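HIT domain-containing protein (Leishmania major, PDB 3KSV) is of unknown function but, as a zinc-binding member of the histidine triad family, probably acts as a nucleotide hydrolase or transferase through a nucleotidyl-histidine intermediate. Local coordinates at residues K17-D22 with L49-E54; C25-V28 with A34-F37; A80-G83 with Q89-V92; V72-A77 with F109-K114. All blocks are in the same frame, centred on the assembly; numbering follows the deposited sequence.

Interaction 1: K17-D22 with L49-E54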
loop_
_atom_site.group_PDB
_atom_site.type_symbol
_atom_site.label_atom_id
_atom_site.label_comp_id
_atom_site.label_asym_id
_atom_site.label_seq_id
_atom_site.Cartn_x
_atom_site.Cartn_y
_atom_site.Cartn_z
ATOM N N LYS A 17 -1.251 5.219 -21.301
ATOM C CA LYS A 17 -1.143 4.604 -22.627
ATOM C C LYS A 17 -1.716 3.176 -22.607
ATOM O O LYS A 17 -2.461 2.797 -23.494
ATOM C CB LYS A 17 0.308 4.567 -23.092
ATOM C CG LYS A 17 0.896 5.918 -23.448
ATOM C CD LYS A 17 2.250 5.731 -24.144
ATOM C CE LYS A 17 3.066 7.010 -24.163
ATOM N NZ LYS A 17 2.553 7.926 -25.194
ATOM N N ILE A 18 -1.364 2.402 -21.585
ATOM C CA ILE A 18 -1.937 1.070 -21.377
ATOM C C ILE A 18 -3.460 1.163 -21.201
ATOM O O ILE A 18 -4.208 0.423 -21.836
ATOM C CB ILE A 18 -1.311 0.385 -20.157
ATOM C CG1 ILE A 18 0.151 0.062 -20.436
ATOM C CG2 ILE A 18 -2.047 -0.903 -19.791
ATOM C CD1 ILE A 18 0.961 -0.054 -19.160
ATOM N N ILE A 19 -3.911 2.097 -20.370
ATOM C CA ILE A 19 -5.327 2.194 -20.020
ATOM C C ILE A 19 -6.199 2.502 -21.234
ATOM O O ILE A 19 -7.271 1.925 -21.375
ATOM C CB ILE A 19 -5.569 3.246 -18.882
ATOM C CG1 ILE A 19 -5.002 2.746 -17.548
ATOM C CG2 ILE A 19 -7.055 3.543 -18.728
ATOM C CD1 ILE A 19 -4.652 3.874 -16.586
ATOM N N LYS A 20 -5.726 3.383 -22.115
ATOM C CA LYS A 20 -6.486 3.795 -23.311
ATOM C C LYS A 20 -6.320 2.825 -24.491
ATOM O O LYS A 20 -7.018 2.958 -25.515
ATOM C CB LYS A 20 -6.088 5.216 -23.752
ATOM C CG LYS A 20 -6.673 6.346 -22.901
ATOM N N GLY A 21 -5.396 1.870 -24.357
ATOM C CA GLY A 21 -5.130 0.871 -25.405
ATOM C C GLY A 21 -4.032 1.188 -26.422
ATOM O O GLY A 21 -3.924 0.509 -27.443
ATOM N N ASP A 22 -3.207 2.202 -26.159
ATOM C CA ASP A 22 -2.131 2.582 -27.094
ATOM C C ASP A 22 -0.928 1.638 -26.981
ATOM O O ASP A 22 -0.158 1.510 -27.936
ATOM C CB ASP A 22 -1.681 4.038 -26.882
ATOM C CG ASP A 22 -2.781 5.061 -27.192
ATOM O OD1 ASP A 22 -3.561 4.875 -28.153
ATOM O OD2 ASP A 22 -2.853 6.082 -26.468
ATOM N N LEU A 49 0.903 -5.171 -10.491
ATOM C CA LEU A 49 0.562 -3.782 -10.287
ATOM C C LEU A 49 -0.961 -3.602 -10.249
ATOM O O LEU A 49 -1.683 -4.265 -10.991
ATOM C CB LEU A 49 1.119 -2.954 -11.429
ATOM C CG LEU A 49 2.634 -3.021 -11.651
ATOM C CD1 LEU A 49 2.988 -2.490 -13.044
ATOM C CD2 LEU A 49 3.378 -2.266 -10.596
ATOM N N VAL A 50 -1.441 -2.723 -9.373
ATOM C CA VAL A 50 -2.847 -2.315 -9.347
ATOM C C VAL A 50 -2.880 -0.796 -9.468
ATOM O O VAL A 50 -2.301 -0.092 -8.639
ATOM C CB VAL A 50 -3.545 -2.720 -8.025
ATOM C CG1 VAL A 50 -4.930 -2.094 -7.927
ATOM C CG2 VAL A 50 -3.620 -4.230 -7.900
ATOM N N ILE A 51 -3.563 -0.290 -10.483
ATOM C CA ILE A 51 -3.602 1.150 -10.731
ATOM C C ILE A 51 -5.039 1.678 -10.854
ATOM O O ILE A 51 -5.932 0.958 -11.304
ATOM C CB ILE A 51 -2.810 1.527 -12.014
ATOM C CG1 ILE A 51 -3.539 1.070 -13.254
ATOM C CG2 ILE A 51 -1.396 0.914 -11.999
ATOM C CD1 ILE A 51 -3.042 1.757 -14.507
ATOM N N PRO A 52 -5.271 2.941 -10.456
ATOM C CA PRO A 52 -6.534 3.551 -10.816
ATOM C C PRO A 52 -6.562 3.895 -12.298
ATOM O O PRO A 52 -5.527 4.206 -12.890
ATOM C CB PRO A 52 -6.542 4.822 -9.971
ATOM C CG PRO A 52 -5.121 5.194 -9.883
ATOM C CD PRO A 52 -4.406 3.886 -9.732
ATOM N N LYS A 53 -7.738 3.833 -12.900
ATOM C CA LYS A 53 -7.897 4.284 -14.276
ATOM C C LYS A 53 -7.668 5.800 -14.396
ATOM O O LYS A 53 -7.104 6.262 -15.383
ATOM C CB LYS A 53 -9.277 3.899 -14.807
ATOM C CG LYS A 53 -9.412 2.409 -15.153
ATOM C CD LYS A 53 -10.880 2.026 -15.376
ATOM C CE LYS A 53 -11.044 0.685 -16.072
ATOM N NZ LYS A 53 -12.462 0.210 -16.029
ATOM N N GLU A 54 -8.074 6.555 -13.378
ATOM C CA GLU A 54 -7.881 8.012 -13.339
ATOM C C GLU A 54 -6.383 8.325 -13.296
ATOM O O GLU A 54 -5.632 7.654 -12.580
ATOM C CB GLU A 54 -8.579 8.598 -12.082
ATOM C CG GLU A 54 -8.546 10.145 -11.944
ATOM C CD GLU A 54 -8.788 10.667 -10.490
ATOM O OE1 GLU A 54 -9.172 9.882 -9.562
ATOM O OE2 GLU A 54 -8.572 11.891 -10.283
#
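I19, on the last turn of helix 14-20, meets I51 near the end of strand 48-52, the two side chains reaching toward each other tip to tip. Their delta methyls, I19 CD1 and I51 CD1, are 3.4 Å apart, tighter than ordinary van der Waals contact. I19 CG1, one carbon further back, lies 3.8 Å from the same I51 CD1. In I51 the CG1 branch stands between backbone N and carbonyl carbon (chi1 71°), which lifts CD1 off the sheet toward the helix. The I19 methyl also rests against the backbone beyond I51, with CD1 3.6 Å from K53 O and 3.8 Å from P52 O. No hydrogen bond crosses the contact. The helix closes in a Schellman motif: G21, the first residue to leave helical geometry, has positive phi and gives its N to I18 O at 3.1 Å, and D22 N bonds to K17 O at 2.8 Å. In this HIT fold the packing lies beside the zinc site of C13, C16, H55 and H106: I19 touches H106, while P52 O accepts a hydrogen bond from H106 NE2, an outer-shell link to a metal ligand. I51 likewise touches H108, the predicted nucleotidylated histidine. K53 borders the contact with its aliphatic part, K53 CG lying 4.4 Å from I19 CG2; its chain then leads away, and NZ hydrogen-bonds T31 O.

Interaction 2: C25-V28 with A34-F37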
loop_
_atom_site.group_PDB
_atom_site.type_symbol
_atom_site.label_atom_id
_atom_site.label_comp_id
_atom_site.label_asym_id
_atom_site.label_seq_id
_atom_site.Cartn_x
_atom_site.Cartn_y
_atom_site.Cartn_z
ATOM N N CYS A 25 -1.051 -4.914 -23.068
ATOM C CA CYS A 25 -0.637 -5.487 -21.788
ATOM C C CYS A 25 -1.778 -6.391 -21.334
ATOM O O CYS A 25 -2.955 -6.003 -21.394
ATOM C CB CYS A 25 -0.311 -4.394 -20.751
ATOM S SG CYS A 25 0.605 -4.983 -19.247
ATOM N N ALA A 26 -1.425 -7.612 -20.940
ATOM C CA ALA A 26 -2.407 -8.584 -20.490
ATOM C C ALA A 26 -3.039 -8.072 -19.200
ATOM O O ALA A 26 -2.368 -7.832 -18.201
ATOM C CB ALA A 26 -1.770 -9.959 -20.277
ATOM N N LYS A 27 -4.346 -7.923 -19.258
ATOM C CA LYS A 27 -5.141 -7.393 -18.174
ATOM C C LYS A 27 -5.471 -8.535 -17.167
ATOM O O LYS A 27 -6.094 -9.538 -17.531
ATOM C CB LYS A 27 -6.361 -6.811 -18.891
ATOM C CG LYS A 27 -7.431 -6.114 -18.126
ATOM C CD LYS A 27 -8.637 -5.942 -19.107
ATOM C CE LYS A 27 -9.468 -7.259 -19.245
ATOM N NZ LYS A 27 -9.900 -7.561 -20.644
ATOM N N VAL A 28 -4.980 -8.416 -15.931
ATOM C CA VAL A 28 -5.218 -9.429 -14.868
ATOM C C VAL A 28 -6.607 -9.257 -14.201
ATOM O O VAL A 28 -7.234 -10.222 -13.735
ATOM C CB VAL A 28 -4.058 -9.397 -13.816
ATOM C CG1 VAL A 28 -4.428 -10.105 -12.523
ATOM C CG2 VAL A 28 -2.788 -9.995 -14.426
ATOM N N ALA A 34 -10.542 0.855 -11.718
ATOM C CA ALA A 34 -9.183 0.332 -11.511
ATOM C C ALA A 34 -8.799 -0.791 -12.491
ATOM O O ALA A 34 -9.657 -1.436 -13.064
ATOM C CB ALA A 34 -9.019 -0.150 -10.049
ATOM N N LEU A 35 -7.497 -1.004 -12.659
ATOM C CA LEU A 35 -6.964 -2.061 -13.496
ATOM C C LEU A 35 -5.788 -2.779 -12.792
ATOM O O LEU A 35 -5.041 -2.158 -12.030
ATOM C CB LEU A 35 -6.496 -1.440 -14.822
ATOM C CG LEU A 35 -6.507 -2.306 -16.070
ATOM C CD1 LEU A 35 -7.889 -2.220 -16.725
ATOM C CD2 LEU A 35 -5.363 -1.889 -17.047
ATOM N N ALA A 36 -5.620 -4.076 -13.058
ATOM C CA ALA A 36 -4.450 -4.832 -12.630
ATOM C C ALA A 36 -3.751 -5.518 -13.806
ATOM O O ALA A 36 -4.400 -5.990 -14.758
ATOM C CB ALA A 36 -4.845 -5.856 -11.568
ATOM N N PHE A 37 -2.420 -5.576 -13.733
ATOM C CA PHE A 37 -1.606 -6.299 -14.683
ATOM C C PHE A 37 -0.233 -6.687 -14.104
ATOM O O PHE A 37 0.122 -6.315 -12.984
ATOM C CB PHE A 37 -1.464 -5.496 -15.975
ATOM C CG PHE A 37 -1.066 -4.088 -15.764
ATOM C CD1 PHE A 37 0.274 -3.748 -15.683
ATOM C CD2 PHE A 37 -2.019 -3.099 -15.662
ATOM C CE1 PHE A 37 0.672 -2.419 -15.496
ATOM C CE2 PHE A 37 -1.650 -1.773 -15.474
ATOM C CZ PHE A 37 -0.293 -1.426 -15.384
#
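V28 and A36 join the chain entering strand 27-30 to strand 34-38, the two arms of a beta hairpin at the edge of the HIT-domain sheet. One backbone hydrogen bond crosses here: V28 N donates to A36 O at 2.8 Å. It is bent, with 144° at the hydrogen, and the donor stands above the carbonyl plane by 36°, at the point where the chain turns a corner. Apolar packing adjoins this bond. V28 CB lies 4.3 Å from A36 CB, and V28 CG2 rests on the backbone of the next residue, 3.9 Å from F37 CA. Both V28 and A36 also touch M48 of strand 48-52, and V28 packs on I146 of the second subunit. Further out, the K27 and L35 side chains cross at about a right angle, K27 CG being 4.2 Å from L35 CD1 before the lysine chain bends away. The third kind of contact is sulfur-aromatic. F37 CG stands between its backbone N and carbonyl carbon (chi1 49°), and the ring touches L49 and I51 and lies about 6 Å, side chain to side chain, from H108, the predicted active-site histidine. C25 SG approaches this ring obliquely, 4.5 Å from its centroid, its nearest ring atom being F37 CD1 at 3.8 Å. Between the sulfur and the hairpin bond, A26 O comes within 3.4 Å of F37 CB.

Interaction 3: A80-G83 with Q89-V92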
loop_
_atom_site.group_PDB
_atom_site.type_symbol
_atom_site.label_atom_id
_atom_site.label_comp_id
_atom_site.label_asym_id
_atom_site.label_seq_id
_atom_site.Cartn_x
_atom_site.Cartn_y
_atom_site.Cartn_z
ATOM N N ALA A 80 -4.746 -13.391 -4.959
ATOM C CA ALA A 80 -4.119 -14.013 -6.133
ATOM C C ALA A 80 -2.647 -14.251 -5.850
ATOM O O ALA A 80 -2.133 -15.359 -6.079
ATOM C CB ALA A 80 -4.290 -13.152 -7.395
ATOM N N VAL A 81 -1.989 -13.239 -5.302
ATOM C CA VAL A 81 -0.539 -13.299 -5.047
ATOM C C VAL A 81 -0.202 -14.272 -3.907
ATOM O O VAL A 81 0.861 -14.923 -3.929
ATOM C CB VAL A 81 0.063 -11.872 -4.798
ATOM C CG1 VAL A 81 1.460 -11.957 -4.217
ATOM C CG2 VAL A 81 0.099 -11.081 -6.080
ATOM N N ALA A 82 -1.107 -14.399 -2.935
ATOM C CA ALA A 82 -0.879 -15.300 -1.796
ATOM C C ALA A 82 -0.862 -16.767 -2.252
ATOM O O ALA A 82 -0.283 -17.632 -1.573
ATOM C CB ALA A 82 -1.927 -15.065 -0.689
ATOM N N GLY A 83 -1.473 -17.046 -3.405
ATOM C CA GLY A 83 -1.352 -18.356 -4.056
ATOM C C GLY A 83 -2.468 -19.310 -3.687
ATOM O O GLY A 83 -3.324 -18.971 -2.883
ATOM N N GLN A 89 4.336 -15.058 0.746
ATOM C CA GLN A 89 4.504 -13.789 1.432
ATOM C C GLN A 89 4.714 -12.709 0.378
ATOM O O GLN A 89 5.098 -13.014 -0.738
ATOM C CB GLN A 89 5.673 -13.871 2.392
ATOM C CG GLN A 89 5.485 -15.002 3.401
ATOM C CD GLN A 89 6.556 -15.068 4.463
ATOM O OE1 GLN A 89 7.076 -14.061 4.912
ATOM N NE2 GLN A 89 6.874 -16.277 4.881
ATOM N N TYR A 90 4.457 -11.449 0.737
ATOM C CA TYR A 90 4.519 -10.366 -0.243
ATOM C C TYR A 90 4.519 -8.975 0.392
ATOM O O TYR A 90 4.072 -8.781 1.521
ATOM C CB TYR A 90 3.353 -10.477 -1.251
ATOM C CG TYR A 90 1.984 -10.567 -0.575
ATOM C CD1 TYR A 90 1.193 -9.434 -0.392
ATOM C CD2 TYR A 90 1.484 -11.783 -0.147
ATOM C CE1 TYR A 90 -0.027 -9.516 0.217
ATOM C CE2 TYR A 90 0.253 -11.873 0.476
ATOM C CZ TYR A 90 -0.488 -10.738 0.644
ATOM O OH TYR A 90 -1.693 -10.821 1.276
ATOM N N ASN A 91 5.008 -7.998 -0.361
ATOM C CA ASN A 91 4.979 -6.619 0.076
ATOM C C ASN A 91 4.079 -5.813 -0.866
ATOM O O ASN A 91 4.062 -6.053 -2.093
ATOM C CB ASN A 91 6.378 -6.024 0.092
ATOM C CG ASN A 91 7.289 -6.674 1.117
ATOM O OD1 ASN A 91 8.051 -7.575 0.776
ATOM N ND2 ASN A 91 7.232 -6.217 2.376
ATOM N N VAL A 92 3.309 -4.891 -0.280
ATOM C CA VAL A 92 2.538 -3.920 -1.027
ATOM C C VAL A 92 3.239 -2.562 -0.854
ATOM O O VAL A 92 3.494 -2.112 0.258
ATOM C CB VAL A 92 1.073 -3.844 -0.544
ATOM C CG1 VAL A 92 0.318 -2.727 -1.296
ATOM C CG2 VAL A 92 0.375 -5.196 -0.768
#
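Two first torsions bring V81 and Y90 together: V81 carries CG1 opposite its backbone N (chi1 166°), while Y90 holds CG between its own N and carbonyl carbon (chi1 53°), sending the ring out from the strand toward the last turn of the helix. The two side chains cross obliquely. V81 CG1 settles at the root of the ring, 3.8 Å from Y90 CB and 3.9 Å from Y90 CG, with Y90 CD2 slightly farther away. Farther out on the same CD2-CE2 side, A82 CB lies 4.0 Å from Y90 CE2. Both methyls come to the ring at a slant. Two successive helical residues thus follow the tyrosine from its CB to the outer half of the ring, and the contact between these segments is wholly apolar and buried. Beyond it the phenol is tied down at its far end, since Y90 OH hydrogen-bonds H60 N of the second subunit. I111 of the neighbouring strand and S78 of the helix also touch Y90, leaving the tyrosine held by both chains. The helix gives way at G83, whose positive phi takes the chain out of the helical path, and a short loop leads on to strand 89-96. Residues Y90, N91 and V92 pair antiparallel with a strand of the second subunit, so the sheet continues through the interface, the arrangement of subunits characteristic of dimeric HIT proteins of the Hint type.

Interaction 4: V72-A77 with F109-K114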
loop_
_atom_site.group_PDB
_atom_site.type_symbol
_atom_site.label_atom_id
_atom_site.label_comp_id
_atom_site.label_asym_id
_atom_site.label_seq_id
_atom_site.Cartn_x
_atom_site.Cartn_y
_atom_site.Cartn_z
ATOM N N VAL A 72 -10.324 -2.393 -2.784
ATOM C CA VAL A 72 -10.964 -3.674 -3.023
ATOM C C VAL A 72 -10.175 -4.506 -4.036
ATOM O O VAL A 72 -9.913 -5.674 -3.778
ATOM C CB VAL A 72 -12.430 -3.502 -3.509
ATOM C CG1 VAL A 72 -12.940 -4.774 -4.166
ATOM C CG2 VAL A 72 -13.321 -3.098 -2.342
ATOM N N LEU A 73 -9.785 -3.905 -5.169
ATOM C CA LEU A 73 -8.958 -4.617 -6.139
ATOM C C LEU A 73 -7.602 -5.024 -5.572
ATOM O O LEU A 73 -7.096 -6.093 -5.899
ATOM C CB LEU A 73 -8.751 -3.800 -7.409
ATOM C CG LEU A 73 -8.081 -4.559 -8.565
ATOM C CD1 LEU A 73 -8.641 -5.972 -8.761
ATOM C CD2 LEU A 73 -8.166 -3.725 -9.877
ATOM N N LEU A 74 -7.012 -4.179 -4.737
ATOM C CA LEU A 74 -5.737 -4.511 -4.074
ATOM C C LEU A 74 -5.848 -5.770 -3.188
ATOM O O LEU A 74 -4.992 -6.666 -3.226
ATOM C CB LEU A 74 -5.276 -3.326 -3.239
ATOM C CG LEU A 74 -3.865 -3.348 -2.663
ATOM C CD1 LEU A 74 -2.824 -3.449 -3.777
ATOM C CD2 LEU A 74 -3.656 -2.075 -1.822
ATOM N N ALA A 75 -6.925 -5.840 -2.415
ATOM C CA ALA A 75 -7.203 -6.995 -1.557
ATOM C C ALA A 75 -7.429 -8.254 -2.380
ATOM O O ALA A 75 -6.964 -9.323 -2.017
ATOM C CB ALA A 75 -8.433 -6.719 -0.650
ATOM N N LYS A 76 -8.154 -8.124 -3.485
ATOM C CA LYS A 76 -8.402 -9.268 -4.362
ATOM C C LYS A 76 -7.108 -9.764 -4.991
ATOM O O LYS A 76 -6.849 -10.977 -5.013
ATOM C CB LYS A 76 -9.406 -8.911 -5.457
ATOM C CG LYS A 76 -10.782 -8.722 -4.921
ATOM C CD LYS A 76 -11.814 -8.541 -5.999
ATOM C CE LYS A 76 -13.227 -8.554 -5.403
ATOM N NZ LYS A 76 -14.252 -8.427 -6.467
ATOM N N ALA A 77 -6.316 -8.823 -5.499
ATOM C CA ALA A 77 -5.013 -9.112 -6.071
ATOM C C ALA A 77 -4.080 -9.787 -5.060
ATOM O O ALA A 77 -3.376 -10.730 -5.407
ATOM C CB ALA A 77 -4.369 -7.816 -6.651
ATOM N N PHE A 109 0.125 0.617 -7.204
ATOM C CA PHE A 109 0.448 -0.258 -6.094
ATOM C C PHE A 109 1.173 -1.486 -6.627
ATOM O O PHE A 109 0.639 -2.217 -7.438
ATOM C CB PHE A 109 -0.834 -0.704 -5.377
ATOM C CG PHE A 109 -1.441 0.345 -4.523
ATOM C CD1 PHE A 109 -1.183 0.372 -3.156
ATOM C CD2 PHE A 109 -2.250 1.323 -5.079
ATOM C CE1 PHE A 109 -1.714 1.327 -2.371
ATOM C CE2 PHE A 109 -2.798 2.303 -4.286
ATOM C CZ PHE A 109 -2.541 2.301 -2.918
ATOM N N HIS A 110 2.392 -1.703 -6.169
ATOM C CA HIS A 110 3.120 -2.924 -6.447
ATOM C C HIS A 110 2.640 -3.976 -5.431
ATOM O O HIS A 110 2.519 -3.657 -4.227
ATOM C CB HIS A 110 4.619 -2.696 -6.225
ATOM C CG HIS A 110 5.235 -1.621 -7.079
ATOM N ND1 HIS A 110 5.883 -1.894 -8.260
ATOM C CD2 HIS A 110 5.378 -0.285 -6.873
ATOM C CE1 HIS A 110 6.368 -0.771 -8.760
ATOM N NE2 HIS A 110 6.073 0.222 -7.939
ATOM N N ILE A 111 2.370 -5.202 -5.903
ATOM C CA ILE A 111 2.237 -6.379 -5.019
ATOM C C ILE A 111 3.357 -7.338 -5.371
ATOM O O ILE A 111 3.341 -7.934 -6.449
ATOM C CB ILE A 111 0.857 -7.088 -5.087
ATOM C CG1 ILE A 111 -0.315 -6.079 -5.079
ATOM C CG2 ILE A 111 0.698 -8.057 -3.865
ATOM C CD1 ILE A 111 -0.478 -5.286 -6.373
ATOM N N ILE A 112 4.351 -7.454 -4.479
ATOM C CA ILE A 112 5.646 -8.071 -4.813
ATOM C C ILE A 112 5.858 -9.328 -3.977
ATOM O O ILE A 112 6.050 -9.216 -2.762
ATOM C CB ILE A 112 6.836 -7.111 -4.547
ATOM C CG1 ILE A 112 6.633 -5.735 -5.201
ATOM C CG2 ILE A 112 8.122 -7.695 -5.090
ATOM C CD1 ILE A 112 7.434 -4.646 -4.549
ATOM N N PRO A 113 5.818 -10.536 -4.606
ATOM C CA PRO A 113 6.077 -11.793 -3.896
ATOM C C PRO A 113 7.448 -11.787 -3.253
ATOM O O PRO A 113 8.406 -11.288 -3.854
ATOM C CB PRO A 113 6.036 -12.847 -5.003
ATOM C CG PRO A 113 5.133 -12.240 -6.043
ATOM C CD PRO A 113 5.375 -10.776 -5.991
ATOM N N LYS A 114 7.522 -12.300 -2.029
ATOM C CA LYS A 114 8.784 -12.432 -1.312
ATOM C C LYS A 114 9.006 -13.912 -1.130
ATOM O O LYS A 114 8.576 -14.533 -0.151
ATOM C CB LYS A 114 8.761 -11.701 0.044
ATOM C CG LYS A 114 10.136 -11.641 0.744
ATOM C CD LYS A 114 11.085 -10.706 -0.013
ATOM C CE LYS A 114 12.399 -10.444 0.685
ATOM N NZ LYS A 114 12.197 -10.016 2.084
#
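L74 on helix 64-82 reaches F109 and I111, two residues apart on strand 109-114, with both of its terminal methyls. Its CB leaves the helix toward the strand. With CG anti to the backbone N (chi1 -169°), the branch point extends the side chain away from the helix, and the methyls divide from there. L74 CD1 enters between the two strand side chains: it lies 3.7 Å from F109 CB and 3.9 Å from I111 CG1, with I111 CD1 almost as near at 4.0 Å. L74 CD2 goes to the phenyl ring instead, 3.7 Å from F109 CD1 and 4.0 Å from F109 CE1, meeting it obliquely. The leucine is about perpendicular to F109 and slanted against I111. I111 presents CG1 to the helix through a chi1 of -44°, with CG1 anti to its carbonyl carbon. No hydrogen bond links the segments; their contact is hydrocarbon on hydrocarbon. F109 belongs to the predicted histidine triad motif, and H110 hydrogen-bonds H47 NE2 through ND1, so F109 and I111 face the helix while H110 between them points to the other face. Helix 64-82 packs on one face of the sheet here: L74 also touches V92 of strand 89-96, and A77, one turn on, packs on M48 and V50 of strand 48-52, with strand 109-114 lying between those two strands.

Interactions 3 and 4 are buried and share helix 64-82, which packs on neighbouring strands 89-96 and 109-114; their centres are about 6 Å apart, and both regions touch the second subunit. Interactions 1 and 2 are only partly buried and are joined by backbone bonds between strands 34-38 and 48-52, such as I51 N to L35 O at 2.8 Å. Interaction 1 reaches the zinc site, whereas interaction 3 lies away from the annotated sites. Chemistry follows place: helix-on-sheet contacts 1, 3 and 4 are apolar, but the hairpin contact 2 adds a backbone bond and a sulfur-aromatic approach. V50 N to F109 O connects interaction 1 to interaction 4 through the sheet.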